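Local coordinates for peptidase M16 domain protein (Alicyclobacillus acidocaldarius subsp. acidocaldarius DSM 446, PDB 4XEA) that is a putative M16-family metallopeptidase that binds a metal ion and probably hydrolyses peptide bonds, at residues Met55-Ala60 with Val162-Ala167; Ile59-Glu64 with Ala134-Met139; Lys66-Glu69 with Val75-Arg78; Asp87-Thr90 with Thr95-Tyr98. All blocks are in the same frame, centred on the assembly; numbering follows the deposited sequence.

Contact 1. Residues Met55-Ala60 with Val162-Ala167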
loop_
_atom_site.group_PDB
_atom_site.type_symbol
_atom_site.label_atom_id
_atom_site.label_comp_id
_atom_site.label_asym_id
_atom_site.label_seq_id
_atom_site.Cartn_x
_atom_site.Cartn_y
_atom_site.Cartn_z
HETATM N N MSE A 55 -24.554 -12.565 -22.414
HETATM C CA MSE A 55 -23.195 -12.615 -22.888
HETATM C C MSE A 55 -22.444 -13.710 -22.191
HETATM O O MSE A 55 -22.799 -14.094 -21.079
HETATM C CB MSE A 55 -22.480 -11.313 -22.568
HETATM C CG MSE A 55 -23.022 -10.097 -23.250
HETATM SE SE MSE A 55 -22.712 -10.077 -25.168
HETATM C CE MSE A 55 -24.361 -10.808 -25.811
ATOM N N PRO A 56 -21.341 -14.166 -22.812
ATOM C CA PRO A 56 -20.382 -14.955 -22.072
ATOM C C PRO A 56 -19.727 -14.104 -21.022
ATOM O O PRO A 56 -19.543 -12.893 -21.227
ATOM C CB PRO A 56 -19.326 -15.336 -23.134
ATOM C CG PRO A 56 -19.962 -15.056 -24.440
ATOM C CD PRO A 56 -20.908 -13.932 -24.202
ATOM N N ASP A 57 -19.363 -14.720 -19.900
ATOM C CA ASP A 57 -18.662 -14.004 -18.866
ATOM C C ASP A 57 -17.294 -13.539 -19.343
ATOM O O ASP A 57 -16.634 -14.223 -20.126
ATOM C CB ASP A 57 -18.562 -14.869 -17.611
ATOM C CG ASP A 57 -19.898 -14.957 -16.869
ATOM O OD1 ASP A 57 -20.622 -13.934 -16.806
ATOM O OD2 ASP A 57 -20.231 -16.043 -16.372
ATOM N N GLY A 58 -16.877 -12.358 -18.884
ATOM C CA GLY A 58 -15.533 -11.884 -19.172
ATOM C C GLY A 58 -15.456 -10.618 -19.985
ATOM O O GLY A 58 -14.363 -10.123 -20.202
ATOM N N ILE A 59 -16.587 -10.056 -20.424
ATOM C CA ILE A 59 -16.522 -9.009 -21.436
ATOM C C ILE A 59 -16.036 -7.688 -20.917
ATOM O O ILE A 59 -15.194 -7.086 -21.587
ATOM C CB ILE A 59 -17.827 -8.851 -22.283
ATOM C CG1 ILE A 59 -17.989 -10.113 -23.142
ATOM C CG2 ILE A 59 -17.711 -7.626 -23.232
ATOM C CD1 ILE A 59 -19.212 -10.108 -24.071
ATOM N N ALA A 60 -16.525 -7.241 -19.756
ATOM C CA ALA A 60 -16.040 -5.997 -19.156
ATOM C C ALA A 60 -14.501 -5.980 -19.114
ATOM O O ALA A 60 -13.852 -5.001 -19.508
ATOM C CB ALA A 60 -16.636 -5.763 -17.764
ATOM N N VAL A 162 -21.754 -12.816 -9.836
ATOM C CA VAL A 162 -20.665 -12.533 -8.912
ATOM C C VAL A 162 -19.905 -13.834 -8.544
ATOM O O VAL A 162 -18.776 -13.800 -8.060
ATOM C CB VAL A 162 -21.153 -11.774 -7.664
ATOM C CG1 VAL A 162 -21.985 -12.706 -6.738
ATOM C CG2 VAL A 162 -19.941 -11.136 -6.880
ATOM N N ARG A 163 -20.517 -14.975 -8.792
ATOM C CA ARG A 163 -19.884 -16.252 -8.481
ATOM C C ARG A 163 -18.805 -16.680 -9.469
ATOM O O ARG A 163 -18.074 -17.635 -9.204
ATOM C CB ARG A 163 -20.930 -17.346 -8.328
ATOM C CG ARG A 163 -21.590 -17.830 -9.566
ATOM C CD ARG A 163 -22.785 -18.728 -9.225
ATOM N NE ARG A 163 -22.383 -19.877 -8.367
ATOM C CZ ARG A 163 -21.731 -20.978 -8.771
ATOM N NH1 ARG A 163 -21.362 -21.165 -10.042
ATOM N NH2 ARG A 163 -21.405 -21.893 -7.879
ATOM N N ILE A 164 -18.737 -15.985 -10.607
ATOM C CA ILE A 164 -17.687 -16.147 -11.605
ATOM C C ILE A 164 -16.649 -15.046 -11.438
ATOM O O ILE A 164 -16.991 -13.874 -11.254
ATOM C CB ILE A 164 -18.277 -16.076 -13.014
ATOM C CG1 ILE A 164 -19.429 -17.085 -13.110
ATOM C CG2 ILE A 164 -17.214 -16.431 -14.089
ATOM C CD1 ILE A 164 -18.997 -18.532 -12.932
ATOM N N ASP A 165 -15.373 -15.401 -11.535
ATOM C CA ASP A 165 -14.329 -14.402 -11.343
ATOM C C ASP A 165 -14.363 -13.341 -12.470
ATOM O O ASP A 165 -14.883 -13.565 -13.548
ATOM C CB ASP A 165 -12.935 -15.040 -11.219
ATOM C CG ASP A 165 -11.928 -14.119 -10.464
ATOM O OD1 ASP A 165 -12.302 -12.997 -9.947
ATOM O OD2 ASP A 165 -10.775 -14.513 -10.411
ATOM N N ILE A 166 -13.797 -12.194 -12.176
ATOM C CA ILE A 166 -13.871 -11.017 -13.030
ATOM C C ILE A 166 -13.456 -11.246 -14.480
ATOM O O ILE A 166 -14.110 -10.720 -15.388
ATOM C CB ILE A 166 -13.158 -9.814 -12.360
ATOM C CG1 ILE A 166 -14.010 -9.347 -11.133
ATOM C CG2 ILE A 166 -12.926 -8.661 -13.364
ATOM C CD1 ILE A 166 -13.204 -8.571 -10.114
ATOM N N ALA A 167 -12.414 -12.063 -14.699
ATOM C CA ALA A 167 -11.931 -12.394 -16.037
ATOM C C ALA A 167 -12.788 -13.421 -16.803
ATOM O O ALA A 167 -12.596 -13.626 -17.997
ATOM C CB ALA A 167 -10.451 -12.872 -15.959
HETATM O O HOH W 1 -11.953 -11.520 -19.746
#
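D57 and I164 meet with their side chains at about a right angle: carboxylate oxygen D57 OD2 comes to 3.5 Å from I164 CG1, and I164 CG2 also approaches D57 OD2, at 3.8 Å. The torsion chi1 of I164, -53°, sets CG2 anti to the backbone N, so that both branches of the isoleucine face the aspartate. The polar end of D57 has its main partner outside this pair, since OD2 forms a salt bridge with R44; I164 packs beside a carboxylate whose charge is probably balanced largely by R44. G58 makes the second approach. G58 CA lies 3.6 Å from the carbonyl oxygen A167 O, and the phi of G58, 117°, is a value glycine accepts readily, just at the N-cap of the helix that starts with I59. No direct hydrogen bond joins the two segments. Water 1 does so instead, donating to G58 O and to A167 O, each at 2.8 Å. Both segments belong to the M16 peptidase domain. The contact places the start of helix 59-66 against the loop between helices 144-156 and 170-175, with S172 bonded to D57 O, A167 resting on helix 123-141, and A60 and I166 both touching T90 of strand 84-90.

Contact 2. Residues Ile59-Glu64 with Ala134-Met139. With NI (nickel (II) ion), chain C.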
loop_
_atom_site.group_PDB
_atom_site.type_symbol
_atom_site.label_atom_id
_atom_site.label_comp_id
_atom_site.label_asym_id
_atom_site.label_seq_id
_atom_site.Cartn_x
_atom_site.Cartn_y
_atom_site.Cartn_z
ATOM N N ILE A 59 -16.587 -10.056 -20.424
ATOM C CA ILE A 59 -16.522 -9.009 -21.436
ATOM C C ILE A 59 -16.036 -7.688 -20.917
ATOM O O ILE A 59 -15.194 -7.086 -21.587
ATOM C CB ILE A 59 -17.827 -8.851 -22.283
ATOM C CG1 ILE A 59 -17.989 -10.113 -23.142
ATOM C CG2 ILE A 59 -17.711 -7.626 -23.232
ATOM C CD1 ILE A 59 -19.212 -10.108 -24.071
ATOM N N ALA A 60 -16.525 -7.241 -19.756
ATOM C CA ALA A 60 -16.040 -5.997 -19.156
ATOM C C ALA A 60 -14.501 -5.980 -19.114
ATOM O O ALA A 60 -13.852 -5.001 -19.508
ATOM C CB ALA A 60 -16.636 -5.763 -17.764
ATOM N N HIS A 61 -13.937 -7.100 -18.685
ATOM C CA HIS A 61 -12.484 -7.219 -18.468
ATOM C C HIS A 61 -11.704 -7.370 -19.782
ATOM O O HIS A 61 -10.589 -6.856 -19.919
ATOM C CB HIS A 61 -12.252 -8.394 -17.535
ATOM C CG HIS A 61 -10.843 -8.830 -17.455
ATOM N ND1 HIS A 61 -10.361 -9.882 -18.204
ATOM C CD2 HIS A 61 -9.791 -8.342 -16.758
ATOM C CE1 HIS A 61 -9.078 -10.041 -17.954
ATOM N NE2 HIS A 61 -8.714 -9.134 -17.066
ATOM N N PHE A 62 -12.294 -8.071 -20.745
ATOM C CA PHE A 62 -11.738 -8.147 -22.116
ATOM C C PHE A 62 -11.625 -6.728 -22.729
ATOM O O PHE A 62 -10.575 -6.335 -23.275
ATOM C CB PHE A 62 -12.639 -9.055 -22.959
ATOM C CG PHE A 62 -11.956 -9.696 -24.141
ATOM C CD1 PHE A 62 -11.437 -8.931 -25.162
ATOM C CD2 PHE A 62 -11.905 -11.080 -24.258
ATOM C CE1 PHE A 62 -10.827 -9.538 -26.266
ATOM C CE2 PHE A 62 -11.301 -11.682 -25.351
ATOM C CZ PHE A 62 -10.764 -10.916 -26.347
ATOM N N LEU A 63 -12.692 -5.948 -22.622
ATOM C CA LEU A 63 -12.679 -4.560 -23.119
ATOM C C LEU A 63 -11.593 -3.733 -22.402
ATOM O O LEU A 63 -10.885 -2.948 -23.037
ATOM C CB LEU A 63 -14.045 -3.890 -22.962
ATOM C CG LEU A 63 -15.183 -4.420 -23.838
ATOM C CD1 LEU A 63 -16.462 -3.695 -23.457
ATOM C CD2 LEU A 63 -14.840 -4.216 -25.371
ATOM N N GLU A 64 -11.420 -3.971 -21.099
ATOM C CA GLU A 64 -10.375 -3.270 -20.348
ATOM C C GLU A 64 -9.026 -3.535 -20.941
ATOM O O GLU A 64 -8.224 -2.610 -21.098
ATOM C CB GLU A 64 -10.401 -3.652 -18.856
ATOM C CG GLU A 64 -9.319 -2.944 -18.011
ATOM C CD GLU A 64 -8.663 -3.898 -17.015
ATOM O OE1 GLU A 64 -9.377 -4.523 -16.215
ATOM O OE2 GLU A 64 -7.445 -4.068 -17.074
ATOM N N ALA A 134 -6.797 -16.297 -21.041
ATOM C CA ALA A 134 -6.913 -17.681 -20.564
ATOM C C ALA A 134 -5.772 -18.020 -19.617
ATOM O O ALA A 134 -5.974 -18.671 -18.596
ATOM C CB ALA A 134 -6.945 -18.650 -21.714
ATOM N N GLN A 135 -4.577 -17.560 -19.957
ATOM C CA GLN A 135 -3.385 -17.807 -19.149
ATOM C C GLN A 135 -3.472 -17.132 -17.791
ATOM O O GLN A 135 -3.172 -17.742 -16.767
ATOM C CB GLN A 135 -2.138 -17.307 -19.886
ATOM C CG GLN A 135 -1.646 -18.271 -20.932
ATOM C CD GLN A 135 -0.986 -19.485 -20.321
ATOM O OE1 GLN A 135 -0.992 -19.664 -19.099
ATOM N NE2 GLN A 135 -0.396 -20.326 -21.165
ATOM N N GLU A 136 -3.852 -15.858 -17.812
ATOM C CA GLU A 136 -4.106 -15.077 -16.601
ATOM C C GLU A 136 -5.127 -15.782 -15.690
ATOM O O GLU A 136 -4.941 -15.830 -14.471
ATOM C CB GLU A 136 -4.592 -13.674 -16.995
ATOM C CG GLU A 136 -4.905 -12.715 -15.831
ATOM C CD GLU A 136 -6.214 -11.949 -16.036
ATOM O OE1 GLU A 136 -7.059 -11.980 -15.103
ATOM O OE2 GLU A 136 -6.395 -11.327 -17.118
ATOM N N ILE A 137 -6.188 -16.333 -16.283
ATOM C CA ILE A 137 -7.192 -17.111 -15.544
ATOM C C ILE A 137 -6.581 -18.360 -14.884
ATOM O O ILE A 137 -6.865 -18.627 -13.729
ATOM C CB ILE A 137 -8.376 -17.528 -16.447
ATOM C CG1 ILE A 137 -9.211 -16.301 -16.842
ATOM C CG2 ILE A 137 -9.277 -18.528 -15.739
ATOM C CD1 ILE A 137 -10.219 -16.575 -17.941
ATOM N N HIS A 138 -5.755 -19.114 -15.606
ATOM C CA HIS A 138 -5.071 -20.303 -15.026
ATOM C C HIS A 138 -4.183 -19.964 -13.832
ATOM O O HIS A 138 -4.211 -20.653 -12.814
ATOM C CB HIS A 138 -4.223 -21.033 -16.080
ATOM C CG HIS A 138 -5.028 -21.852 -17.042
ATOM N ND1 HIS A 138 -5.746 -22.965 -16.656
ATOM C CD2 HIS A 138 -5.226 -21.724 -18.378
ATOM C CE1 HIS A 138 -6.355 -23.483 -17.710
ATOM N NE2 HIS A 138 -6.053 -22.749 -18.766
HETATM N N MSE A 139 -3.404 -18.897 -13.979
HETATM C CA MSE A 139 -2.491 -18.424 -12.936
HETATM C C MSE A 139 -3.266 -18.057 -11.674
HETATM O O MSE A 139 -2.922 -18.481 -10.573
HETATM C CB MSE A 139 -1.711 -17.194 -13.430
HETATM C CG MSE A 139 -0.233 -17.212 -13.119
HETATM SE SE MSE A 139 0.761 -18.560 -14.140
HETATM C CE MSE A 139 -0.071 -18.253 -15.894
HETATM NI NI NI C . -6.582 -8.564 -16.822
HETATM O O HOH W 2 -4.392 -7.668 -16.226
#
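H61 and E136 reach toward each other from two helices held well apart, the nearest CA atoms, H61 CA and I137 CA, being 11.6 Å from one another. The side chains span that distance from opposite directions. Each begins with CG anti to the backbone N (chi1 167° in H61), which extends it away from its own helix, and the glutamate chain then bends at chi2 to bring its carboxylate to the imidazole. E136 OE2 arrives at the ring edge, near the ring plane, 3.1 Å from H61 CE1, while the carboxylate plane is turned 72° from the ring. E136 OE2 is also 3.2 Å from H61 NE2, yet this is no hydrogen bond: NE2 spends its lone pair on nickel, at 2.2 Å, and has no proton to share. H61 and H65, with F62, L63 and E64 between them, spell HFLEH, the inverted HxxEH motif of M16 peptidases, and E136 supplies the third protein ligand from helix 123-141. The one-turn spacing is carried by regular helix bonds such as E64 N to A60 O, 3.1 Å. E136 OE2 stands 2.8 Å from nickel, long beside the histidine bond. Water 2 lies 2.4 Å from the metal. E64, the glutamate of the motif, extends from the same helix toward strand 84-90, where its side chain touches A88.

Contact 3. Residues Lys66-Glu69 with Val75-Arg78; sequences KMFE and VFAR. With NA (sodium ion), chain B.
The ring of F68 has the ring of F76 over one face and V75 at its edge: F76 CZ stands 3.5 Å above the F68 plane, offset toward the rim, whereas V75 CG1 approaches F68 CD1 to 4.0 Å near the ring plane. The two phenyl planes are only 11° apart, but with centroids separated by 4.8 Å the rings are slid past each other and barely overlap. F115 of helix 105-116 also meets the F68 ring, at an inclined angle. The setting is a type I beta turn, K66 to E69, which leads out of the metal-binding helix 59-66 and is followed by helix 75-80; its closing bond, E69 N to K66 O, measures 3.2 Å. V75 contributes both methyl groups. With chi1 at 166°, V75 CG1 lies anti to the backbone N and faces the aromatic edge, while V75 CG2 sits 3.5 Å from the carbonyl oxygen F68 O. Beside the turn is a sodium ion, bound by M67 O at 2.5 Å, by waters 3 and 4, and by the carbonyl oxygens of F115 and S118. Water 3 donates to both K66 O and E69 O, and thus links the ion to the two ends of the turn. The same two residues form a salt bridge, in which K66 NZ lies 2.6 Å from E69 OE1, on its anti side and 20° out of the carboxylate plane.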
loop_
_atom_site.group_PDB
_atom_site.type_symbol
_atom_site.label_atom_id
_atom_site.label_comp_id
_atom_site.label_asym_id
_atom_site.label_seq_id
_atom_site.Cartn_x
_atom_site.Cartn_y
_atom_site.Cartn_z
ATOM N N LYS A 66 -8.343 -4.406 -23.980
ATOM C CA LYS A 66 -8.249 -3.972 -25.370
ATOM C C LYS A 66 -8.409 -2.466 -25.529
ATOM O O LYS A 66 -8.145 -1.914 -26.602
ATOM C CB LYS A 66 -9.273 -4.745 -26.214
ATOM C CG LYS A 66 -8.853 -6.224 -26.537
ATOM C CD LYS A 66 -7.371 -6.416 -26.913
ATOM C CE LYS A 66 -6.884 -5.595 -28.134
ATOM N NZ LYS A 66 -5.380 -5.598 -28.279
HETATM N N MSE A 67 -8.800 -1.797 -24.448
HETATM C CA MSE A 67 -9.006 -0.352 -24.485
HETATM C C MSE A 67 -7.723 0.398 -24.808
HETATM O O MSE A 67 -7.784 1.480 -25.399
HETATM C CB MSE A 67 -9.566 0.177 -23.156
HETATM C CG MSE A 67 -10.225 1.539 -23.258
HETATM SE SE MSE A 67 -11.751 1.472 -24.536
HETATM C CE MSE A 67 -12.660 -0.083 -23.797
ATOM N N PHE A 68 -6.573 -0.169 -24.443
ATOM C CA PHE A 68 -5.308 0.504 -24.628
ATOM C C PHE A 68 -4.759 0.382 -26.055
ATOM O O PHE A 68 -3.858 1.118 -26.414
ATOM C CB PHE A 68 -4.307 -0.000 -23.591
ATOM C CG PHE A 68 -4.670 0.400 -22.192
ATOM C CD1 PHE A 68 -4.228 1.609 -21.670
ATOM C CD2 PHE A 68 -5.505 -0.393 -21.431
ATOM C CE1 PHE A 68 -4.580 2.012 -20.368
ATOM C CE2 PHE A 68 -5.883 -0.007 -20.124
ATOM C CZ PHE A 68 -5.399 1.196 -19.589
ATOM N N GLU A 69 -5.318 -0.522 -26.866
ATOM C CA GLU A 69 -4.908 -0.661 -28.281
ATOM C C GLU A 69 -5.194 0.628 -29.064
ATOM O O GLU A 69 -6.318 1.151 -28.989
ATOM C CB GLU A 69 -5.659 -1.830 -28.941
ATOM C CG GLU A 69 -5.240 -2.132 -30.399
ATOM C CD GLU A 69 -4.045 -3.076 -30.500
ATOM O OE1 GLU A 69 -4.178 -4.250 -30.094
ATOM O OE2 GLU A 69 -2.981 -2.650 -30.998
ATOM N N VAL A 75 -0.320 4.234 -25.860
ATOM C CA VAL A 75 -1.103 5.012 -24.927
ATOM C C VAL A 75 -0.335 5.274 -23.646
ATOM O O VAL A 75 -0.385 6.383 -23.118
ATOM C CB VAL A 75 -2.479 4.382 -24.658
ATOM C CG1 VAL A 75 -3.123 5.018 -23.439
ATOM C CG2 VAL A 75 -3.376 4.548 -25.905
ATOM N N PHE A 76 0.408 4.274 -23.178
ATOM C CA PHE A 76 1.159 4.392 -21.919
ATOM C C PHE A 76 2.280 5.414 -22.040
ATOM O O PHE A 76 2.537 6.173 -21.092
ATOM C CB PHE A 76 1.739 3.032 -21.480
ATOM C CG PHE A 76 0.696 2.040 -21.061
ATOM C CD1 PHE A 76 0.177 2.061 -19.765
ATOM C CD2 PHE A 76 0.223 1.087 -21.956
ATOM C CE1 PHE A 76 -0.802 1.147 -19.367
ATOM C CE2 PHE A 76 -0.747 0.171 -21.572
ATOM C CZ PHE A 76 -1.269 0.203 -20.271
ATOM N N ALA A 77 2.943 5.433 -23.197
ATOM C CA ALA A 77 4.027 6.373 -23.443
ATOM C C ALA A 77 3.519 7.801 -23.632
ATOM O O ALA A 77 4.193 8.745 -23.251
ATOM C CB ALA A 77 4.861 5.940 -24.648
ATOM N N ARG A 78 2.327 7.956 -24.197
ATOM C CA ARG A 78 1.722 9.282 -24.358
ATOM C C ARG A 78 1.563 9.983 -23.004
ATOM O O ARG A 78 1.904 11.156 -22.873
ATOM C CB ARG A 78 0.368 9.176 -25.100
ATOM C CG ARG A 78 -0.408 10.509 -25.331
ATOM C CD ARG A 78 0.423 11.565 -26.059
ATOM N NE ARG A 78 0.909 11.081 -27.353
ATOM C CZ ARG A 78 0.271 11.228 -28.512
ATOM N NH1 ARG A 78 -0.890 11.867 -28.581
ATOM N NH2 ARG A 78 0.806 10.731 -29.618
HETATM NA NA NA B . -9.223 2.793 -26.914
HETATM O O HOH W 3 -8.797 0.577 -28.075
HETATM O O HOH W 4 -7.627 3.707 -28.311
#

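Contact 4. Residues Asp87-Thr90 with Thr95-Tyr98; sequences DAYT and TAYY
D87-T90 and T95-Y98 are paired antiparallel strands of a beta hairpin, which puts strand 84-90 at one edge of the six-stranded mixed sheet, with strand 95-101 between it and strand 31-37. The short axes run 4.8 Å apart with N-to-C directions at 171°. D87 with Y98 and Y89 with A96 are hydrogen-bonded pairs, each joined by two bonds: D87 N to Y98 O is 2.9 Å, and A96 N to Y89 O, also 2.9 Å, is nearly straight at 172°. A88 with Y97 and T90 with T95 are the non-hydrogen-bonded pairs between and beyond them.

The side chains of D87, Y89, A96 and Y98 share one face of the sheet. Both tyrosines place CG between the backbone N and the carbonyl carbon (chi1 69° in Y89), folding their rings back over the opposite strand. A methyl C-H of A96 thus meets the Y89 ring in a CH-pi contact, CB lying 4.0 Å from the ring centroid, while the Y98 ring lies under the D87 carbonyl, whose C is 3.8 Å above its plane. The two tyrosine chains cross at about a right angle, with Y89 CD2 3.9 Å from Y98 CE2. Y89 OH is bonded to H94 in the hairpin turn.

On the other face, A88 CB packs 3.6 Å from Y97 CD1, and the polar ends turn to other elements: T95 OG1 to Y39 O and Y97 OH to Y189. T90 OG1 has E64 OE1 as its hydrogen-bonding partner, tying the edge hairpin to the helix of the HxxEH motif in this M16-type sheet-and-helix domain.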
loop_
_atom_site.group_PDB
_atom_site.type_symbol
_atom_site.label_atom_id
_atom_site.label_comp_id
_atom_site.label_asym_id
_atom_site.label_seq_id
_atom_site.Cartn_x
_atom_site.Cartn_y
_atom_site.Cartn_z
ATOM N N ASP A 87 -3.434 3.522 -15.777
ATOM C CA ASP A 87 -3.709 2.119 -15.500
ATOM C C ASP A 87 -5.223 1.946 -15.571
ATOM O O ASP A 87 -5.949 2.901 -15.902
ATOM C CB ASP A 87 -3.092 1.739 -14.152
ATOM C CG ASP A 87 -2.796 0.231 -14.016
ATOM O OD1 ASP A 87 -3.206 -0.593 -14.873
ATOM O OD2 ASP A 87 -2.154 -0.118 -13.019
ATOM N N ALA A 88 -5.698 0.730 -15.346
ATOM C CA ALA A 88 -7.135 0.480 -15.345
ATOM C C ALA A 88 -7.427 -0.733 -14.456
ATOM O O ALA A 88 -6.526 -1.460 -14.112
ATOM C CB ALA A 88 -7.615 0.257 -16.745
ATOM N N TYR A 89 -8.691 -0.920 -14.106
ATOM C CA TYR A 89 -9.166 -2.146 -13.510
ATOM C C TYR A 89 -10.635 -2.379 -13.896
ATOM O O TYR A 89 -11.351 -1.457 -14.292
ATOM C CB TYR A 89 -8.940 -2.172 -11.955
ATOM C CG TYR A 89 -9.821 -1.176 -11.184
ATOM C CD1 TYR A 89 -11.158 -1.459 -10.933
ATOM C CD2 TYR A 89 -9.318 0.054 -10.748
ATOM C CE1 TYR A 89 -11.984 -0.552 -10.246
ATOM C CE2 TYR A 89 -10.123 0.960 -10.068
ATOM C CZ TYR A 89 -11.464 0.647 -9.818
ATOM O OH TYR A 89 -12.272 1.526 -9.155
ATOM N N THR A 90 -11.050 -3.639 -13.793
ATOM C CA THR A 90 -12.456 -4.034 -13.881
ATOM C C THR A 90 -12.858 -4.627 -12.548
ATOM O O THR A 90 -12.089 -5.421 -11.939
ATOM C CB THR A 90 -12.614 -5.113 -14.929
ATOM O OG1 THR A 90 -11.998 -4.666 -16.140
ATOM C CG2 THR A 90 -14.084 -5.435 -15.171
ATOM N N THR A 95 -15.914 -0.458 -14.583
ATOM C CA THR A 95 -14.577 -0.501 -15.148
ATOM C C THR A 95 -14.036 0.925 -15.117
ATOM O O THR A 95 -14.748 1.890 -15.478
ATOM C CB THR A 95 -14.580 -1.001 -16.629
ATOM O OG1 THR A 95 -15.396 -2.174 -16.770
ATOM C CG2 THR A 95 -13.166 -1.322 -17.097
ATOM N N ALA A 96 -12.789 1.053 -14.659
ATOM C CA ALA A 96 -12.147 2.351 -14.439
ATOM C C ALA A 96 -10.795 2.468 -15.153
ATOM O O ALA A 96 -9.996 1.512 -15.155
ATOM C CB ALA A 96 -11.944 2.601 -12.949
ATOM N N TYR A 97 -10.577 3.665 -15.728
ATOM C CA TYR A 97 -9.343 4.100 -16.384
ATOM C C TYR A 97 -8.833 5.363 -15.683
ATOM O O TYR A 97 -9.595 6.321 -15.455
ATOM C CB TYR A 97 -9.602 4.356 -17.880
ATOM C CG TYR A 97 -10.230 3.146 -18.567
ATOM C CD1 TYR A 97 -9.426 2.173 -19.147
ATOM C CD2 TYR A 97 -11.616 2.927 -18.542
ATOM C CE1 TYR A 97 -9.948 1.047 -19.711
ATOM C CE2 TYR A 97 -12.172 1.776 -19.136
ATOM C CZ TYR A 97 -11.328 0.842 -19.709
ATOM O OH TYR A 97 -11.831 -0.295 -20.295
ATOM N N TYR A 98 -7.545 5.383 -15.301
ATOM C CA TYR A 98 -7.080 6.488 -14.466
ATOM C C TYR A 98 -5.615 6.792 -14.676
ATOM O O TYR A 98 -4.861 5.903 -15.068
ATOM C CB TYR A 98 -7.364 6.175 -13.006
ATOM C CG TYR A 98 -6.694 4.917 -12.461
ATOM C CD1 TYR A 98 -5.501 5.001 -11.768
ATOM C CD2 TYR A 98 -7.274 3.651 -12.627
ATOM C CE1 TYR A 98 -4.872 3.859 -11.255
ATOM C CE2 TYR A 98 -6.663 2.498 -12.096
ATOM C CZ TYR A 98 -5.472 2.620 -11.415
ATOM O OH TYR A 98 -4.839 1.507 -10.933
#

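From the N terminus, residues 55-64 enter helix 59-66 and open contacts 1 and 2, which share I59 and A60. Contact 3 closes first, as a short loop between residues 66-69 and helix 75-80; contact 4 follows in series as the hairpin 84-90/95-101. Contact 2 then closes on helix 123-141, and contact 1 on the loop at 162-167, so both enclose contacts 3 and 4. In space, contacts 1 and 2 touch through A167, against H61 and E136. Contact 4 borders the other three, meeting contact 2 through T90 and Y97 beside E64, contact 3 through Y97 on M67 and A88 on F68, and contact 1 through T90. Together they tie the metal-binding helices to one edge of the mixed sheet.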